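Indole-3-pyruvate decarboxylase (PDB 2NXW) catalyses the thiamine diphosphate- and metal-dependent decarboxylation of indole-3-pyruvate to indole-3-acetaldehyde and carbon dioxide, a step in auxin biosynthesis. Local coordinates at residues V90-G95 and V115-P120; D139-V144 and Y180-R185. All coordinates share one frame; numbering follows the deposited sequence.

Contact 1 (V90-G95 and V115-P120)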
loop_
_atom_site.group_PDB
_atom_site.type_symbol
_atom_site.label_atom_id
_atom_site.label_comp_id
_atom_site.label_asym_id
_atom_site.label_seq_id
_atom_site.Cartn_x
_atom_site.Cartn_y
_atom_site.Cartn_z
ATOM N N VAL A 90 10.852 -27.168 4.994
ATOM C CA VAL A 90 11.094 -26.478 6.249
ATOM C C VAL A 90 9.980 -26.687 7.265
ATOM O O VAL A 90 8.935 -27.284 6.965
ATOM C CB VAL A 90 11.244 -24.956 6.013
ATOM C CG1 VAL A 90 12.488 -24.684 5.150
ATOM C CG2 VAL A 90 9.992 -24.404 5.347
ATOM N N THR A 91 10.201 -26.202 8.475
ATOM C CA THR A 91 9.194 -26.321 9.510
ATOM C C THR A 91 8.530 -24.960 9.691
ATOM O O THR A 91 9.068 -23.927 9.288
ATOM C CB THR A 91 9.804 -26.829 10.828
ATOM O OG1 THR A 91 8.745 -27.193 11.728
ATOM C CG2 THR A 91 10.694 -25.759 11.468
ATOM N N TYR A 92 7.352 -24.977 10.299
ATOM C CA TYR A 92 6.559 -23.774 10.512
ATOM C C TYR A 92 7.250 -22.758 11.399
ATOM O O TYR A 92 7.939 -23.113 12.360
ATOM C CB TYR A 92 5.218 -24.156 11.150
ATOM C CG TYR A 92 4.132 -23.124 10.955
ATOM C CD1 TYR A 92 3.592 -22.911 9.692
ATOM C CD2 TYR A 92 3.648 -22.366 12.023
ATOM C CE1 TYR A 92 2.592 -21.973 9.478
ATOM C CE2 TYR A 92 2.634 -21.407 11.819
ATOM C CZ TYR A 92 2.117 -21.226 10.535
ATOM O OH TYR A 92 1.115 -20.312 10.288
ATOM N N GLY A 93 7.048 -21.488 11.071
ATOM C CA GLY A 93 7.625 -20.437 11.878
ATOM C C GLY A 93 9.032 -20.043 11.480
ATOM O O GLY A 93 9.319 -19.793 10.308
ATOM N N ALA A 94 9.911 -19.985 12.477
ATOM C CA ALA A 94 11.299 -19.584 12.262
ATOM C C ALA A 94 11.970 -20.271 11.083
ATOM O O ALA A 94 12.647 -19.617 10.278
ATOM C CB ALA A 94 12.113 -19.808 13.541
ATOM N N GLY A 95 11.786 -21.585 10.974
ATOM C CA GLY A 95 12.393 -22.322 9.875
ATOM C C GLY A 95 12.022 -21.747 8.518
ATOM O O GLY A 95 12.885 -21.448 7.687
ATOM N N VAL A 115 8.557 -24.804 -2.190
ATOM C CA VAL A 115 8.723 -24.693 -0.750
ATOM C C VAL A 115 7.616 -25.500 -0.088
ATOM O O VAL A 115 6.438 -25.292 -0.389
ATOM C CB VAL A 115 8.595 -23.228 -0.300
ATOM C CG1 VAL A 115 8.685 -23.125 1.233
ATOM C CG2 VAL A 115 9.688 -22.400 -0.965
ATOM N N ILE A 116 7.998 -26.420 0.791
ATOM C CA ILE A 116 7.030 -27.251 1.503
ATOM C C ILE A 116 7.240 -27.002 2.985
ATOM O O ILE A 116 8.287 -27.344 3.533
ATOM C CB ILE A 116 7.256 -28.758 1.239
ATOM C CG1 ILE A 116 7.257 -29.031 -0.262
ATOM C CG2 ILE A 116 6.147 -29.580 1.928
ATOM C CD1 ILE A 116 7.605 -30.467 -0.609
ATOM N N SER A 117 6.257 -26.393 3.639
ATOM C CA SER A 117 6.374 -26.131 5.067
ATOM C C SER A 117 5.416 -26.957 5.894
ATOM O O SER A 117 4.257 -27.138 5.520
ATOM C CB SER A 117 6.092 -24.655 5.389
ATOM O OG SER A 117 6.188 -24.410 6.788
ATOM N N GLY A 118 5.909 -27.463 7.017
ATOM C CA GLY A 118 5.037 -28.181 7.929
ATOM C C GLY A 118 4.177 -27.090 8.555
ATOM O O GLY A 118 4.483 -25.897 8.446
ATOM N N ALA A 119 3.092 -27.473 9.213
ATOM C CA ALA A 119 2.216 -26.493 9.839
ATOM C C ALA A 119 1.410 -27.180 10.927
ATOM O O ALA A 119 1.344 -28.409 10.978
ATOM C CB ALA A 119 1.273 -25.891 8.801
ATOM N N PRO A 120 0.805 -26.397 11.828
ATOM C CA PRO A 120 -0.002 -26.978 12.907
ATOM C C PRO A 120 -1.127 -27.816 12.304
ATOM O O PRO A 120 -1.578 -27.538 11.190
ATOM C CB PRO A 120 -0.536 -25.744 13.636
ATOM C CG PRO A 120 0.559 -24.727 13.431
ATOM C CD PRO A 120 0.917 -24.933 11.975
#

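Contact 2 (D139-V144 and Y180-R185)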
loop_
_atom_site.group_PDB
_atom_site.type_symbol
_atom_site.label_atom_id
_atom_site.label_comp_id
_atom_site.label_asym_id
_atom_site.label_seq_id
_atom_site.Cartn_x
_atom_site.Cartn_y
_atom_site.Cartn_z
ATOM N N ASP A 139 -2.841 -16.197 7.792
ATOM C CA ASP A 139 -1.719 -16.260 8.724
ATOM C C ASP A 139 -0.500 -15.523 8.180
ATOM O O ASP A 139 -0.286 -15.445 6.969
ATOM C CB ASP A 139 -1.338 -17.719 9.013
ATOM C CG ASP A 139 -0.966 -18.488 7.751
ATOM O OD1 ASP A 139 -1.825 -18.563 6.845
ATOM O OD2 ASP A 139 0.174 -19.018 7.665
ATOM N N THR A 140 0.298 -14.990 9.093
ATOM C CA THR A 140 1.504 -14.248 8.744
ATOM C C THR A 140 2.431 -14.985 7.778
ATOM O O THR A 140 2.894 -14.409 6.794
ATOM C CB THR A 140 2.295 -13.899 10.022
ATOM O OG1 THR A 140 1.453 -13.141 10.903
ATOM C CG2 THR A 140 3.543 -13.087 9.694
ATOM N N GLN A 141 2.705 -16.254 8.052
ATOM C CA GLN A 141 3.606 -16.992 7.182
ATOM C C GLN A 141 3.080 -17.110 5.761
ATOM O O GLN A 141 3.806 -16.876 4.801
ATOM C CB GLN A 141 3.887 -18.385 7.757
ATOM C CG GLN A 141 4.877 -19.191 6.931
ATOM C CD GLN A 141 5.385 -20.420 7.656
ATOM O OE1 GLN A 141 5.821 -20.343 8.807
ATOM N NE2 GLN A 141 5.340 -21.565 6.983
ATOM N N PHE A 142 1.817 -17.492 5.622
ATOM C CA PHE A 142 1.234 -17.627 4.297
ATOM C C PHE A 142 1.273 -16.276 3.580
ATOM O O PHE A 142 1.616 -16.204 2.400
ATOM C CB PHE A 142 -0.215 -18.120 4.418
ATOM C CG PHE A 142 -0.766 -18.725 3.158
ATOM C CD1 PHE A 142 -0.739 -20.103 2.963
ATOM C CD2 PHE A 142 -1.313 -17.918 2.169
ATOM C CE1 PHE A 142 -1.255 -20.673 1.790
ATOM C CE2 PHE A 142 -1.831 -18.476 0.993
ATOM C CZ PHE A 142 -1.798 -19.854 0.811
ATOM N N GLN A 143 0.944 -15.203 4.303
ATOM C CA GLN A 143 0.930 -13.869 3.709
ATOM C C GLN A 143 2.303 -13.412 3.226
ATOM O O GLN A 143 2.414 -12.703 2.232
ATOM C CB GLN A 143 0.366 -12.854 4.699
ATOM C CG GLN A 143 -1.088 -13.114 5.059
ATOM C CD GLN A 143 -1.985 -13.169 3.838
ATOM O OE1 GLN A 143 -2.063 -12.213 3.069
ATOM N NE2 GLN A 143 -2.667 -14.294 3.650
ATOM N N VAL A 144 3.346 -13.797 3.947
ATOM C CA VAL A 144 4.691 -13.432 3.540
ATOM C C VAL A 144 5.086 -14.246 2.311
ATOM O O VAL A 144 5.596 -13.697 1.336
ATOM C CB VAL A 144 5.701 -13.668 4.699
ATOM C CG1 VAL A 144 7.129 -13.664 4.176
ATOM C CG2 VAL A 144 5.538 -12.576 5.749
ATOM N N TYR A 180 4.547 -22.261 -3.033
ATOM C CA TYR A 180 4.459 -22.572 -1.617
ATOM C C TYR A 180 3.358 -23.573 -1.259
ATOM O O TYR A 180 2.201 -23.389 -1.633
ATOM C CB TYR A 180 4.213 -21.257 -0.861
ATOM C CG TYR A 180 4.055 -21.397 0.634
ATOM C CD1 TYR A 180 5.133 -21.756 1.431
ATOM C CD2 TYR A 180 2.822 -21.150 1.256
ATOM C CE1 TYR A 180 5.004 -21.868 2.805
ATOM C CE2 TYR A 180 2.682 -21.261 2.632
ATOM C CZ TYR A 180 3.775 -21.622 3.403
ATOM O OH TYR A 180 3.629 -21.757 4.765
ATOM N N LEU A 181 3.731 -24.627 -0.537
ATOM C CA LEU A 181 2.778 -25.639 -0.095
ATOM C C LEU A 181 2.905 -25.759 1.414
ATOM O O LEU A 181 3.994 -25.993 1.934
ATOM C CB LEU A 181 3.071 -26.998 -0.744
ATOM C CG LEU A 181 2.822 -27.064 -2.253
ATOM C CD1 LEU A 181 3.294 -28.410 -2.809
ATOM C CD2 LEU A 181 1.324 -26.865 -2.531
ATOM N N GLU A 182 1.786 -25.596 2.113
ATOM C CA GLU A 182 1.746 -25.666 3.566
ATOM C C GLU A 182 0.967 -26.936 3.913
ATOM O O GLU A 182 -0.162 -27.117 3.457
ATOM C CB GLU A 182 1.039 -24.404 4.079
ATOM C CG GLU A 182 1.055 -24.169 5.563
ATOM C CD GLU A 182 0.480 -22.807 5.901
ATOM O OE1 GLU A 182 1.184 -21.789 5.709
ATOM O OE2 GLU A 182 -0.686 -22.751 6.343
ATOM N N ILE A 183 1.572 -27.818 4.701
ATOM C CA ILE A 183 0.931 -29.083 5.053
ATOM C C ILE A 183 0.720 -29.280 6.556
ATOM O O ILE A 183 1.675 -29.516 7.297
ATOM C CB ILE A 183 1.761 -30.287 4.534
ATOM C CG1 ILE A 183 2.076 -30.108 3.045
ATOM C CG2 ILE A 183 0.991 -31.586 4.757
ATOM C CD1 ILE A 183 2.912 -31.233 2.453
ATOM N N PRO A 184 -0.539 -29.168 7.029
ATOM C CA PRO A 184 -0.833 -29.358 8.456
ATOM C C PRO A 184 -0.285 -30.745 8.828
ATOM O O PRO A 184 -0.455 -31.701 8.072
ATOM C CB PRO A 184 -2.360 -29.299 8.496
ATOM C CG PRO A 184 -2.685 -28.332 7.388
ATOM C CD PRO A 184 -1.748 -28.774 6.280
ATOM N N ARG A 185 0.352 -30.882 9.982
ATOM C CA ARG A 185 0.936 -32.178 10.304
ATOM C C ARG A 185 -0.013 -33.372 10.383
ATOM O O ARG A 185 0.417 -34.503 10.160
ATOM C CB ARG A 185 1.781 -32.090 11.576
ATOM C CG ARG A 185 1.077 -31.599 12.807
ATOM C CD ARG A 185 2.015 -31.753 13.983
ATOM N NE ARG A 185 1.557 -31.034 15.161
ATOM C CZ ARG A 185 2.272 -30.902 16.272
ATOM N NH1 ARG A 185 3.479 -31.446 16.352
ATOM N NH2 ARG A 185 1.785 -30.215 17.296
#

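Contact 1 (V90-G95 and V115-P120)
Val-90 is tied to the strand 113-119 through both of its backbone polar atoms: its N donates to Ile-116 O (3.0 Å, N-H...O angle 167°), and its O accepts from Gly-118 N (3.0 Å). These bonds flank Ser-117, the pattern of a parallel bridge, and Ser-117 CA adds a CA-H...O contact to Val-90 O. On the face that the two residues share, Val-90 CG2 rests 3.9 Å from Ser-117 CB. The CB of Thr-91 points away from the strand; its side chain lies about 4 Å from the bound thiamine diphosphate. At Tyr-92 the ring swings back over the strand end, because CG stands anti to the backbone N (chi1 -158°). Pro-120 CD lies 3.7 Å from the ring centroid and 11° off the normal, a CH-pi contact over one face. Gly-118 O sits at the ring edge, 3.4 Å from Tyr-92 CD1, while Ala-119 CB meets the same carbon at 3.9 Å. Tyr-92 OH hydrogen-bonds Asp-139 OD2. Gly-93 is the N-cap of helix 94-97, and at its backbone angles a CB would jam against the preceding carbonyl O. The helix that begins here brings Gly-95 into the thiamine diphosphate pocket. The arrangement is that of adjacent parallel strands in the pyrimidine-binding domain of a thiamine diphosphate enzyme, with cofactor bound beyond the C-terminal end of a strand.

Contact 2 (D139-V144 and Y180-R185)
Two carboxylates approach each other across this contact: Asp-139 OD2 lies 3.5 Å from Glu-182 OE1, with their planes steeply inclined. Nearby donors probably offset the repulsion, and a raised pKa for one of the acids is conceivable. Glu-182 OE1 accepts a hydrogen bond from Tyr-180 OH through its anti lone pair at 2.6 Å. Asp-139 OD2 accepts from Phe-142 N (3.0 Å) in an Asx motif, met from above the carboxylate plane. Tyr-180 OH in turn accepts from Gln-141 NE2 at 2.8 Å with an N-H...O angle of 154°, so one phenol oxygen both gives and receives. Gln-141 reaches it with CG anti to the backbone N and an extended chain. The helix 140-145 packs on one face of the parallel sheet of this alpha/beta domain; helix segment 140-144 runs nearly antiparallel to strand segment 180-184 at 165°, their axes 10.2 Å apart. Between them, the Tyr-180 edge points toward the Phe-142 face in an offset edge-to-face pair, planes at 75°, with Phe-142 CD1 3.6 Å from Tyr-180 CE2. A phenylalanine in place of Tyr-180 would probably leave Gln-141 NE2 without this acceptor and Glu-182 OE1 without its donor, beside a second acid. The Phe-142 ring also presents its edge to Glu-182, with CD1 3.8 Å from OE1.

How the contacts relate
Contacts 1 and 2 lie 7 Å apart between centres and share one parallel sheet, in which strands 113-119 and 179-184 are neighbours, joined in part by Leu-181 N and Val-115 O at 2.8 Å. Gln-141 is one polar link between them: its OE1 lies 2.8 Å from Gly-93 N, a probable hydrogen bond at the N-cap of helix 94-97, while its NE2 bonds Ser-117 OG as well as Tyr-180 OH. Contact 1 lies beside the cofactor, with Ala-94 and Gly-95 touching it; in contact 2 the side chain of Gln-141 is about 10 Å from the bound thiamine diphosphate, so contact 2 is probably outside the first shell of the cofactor.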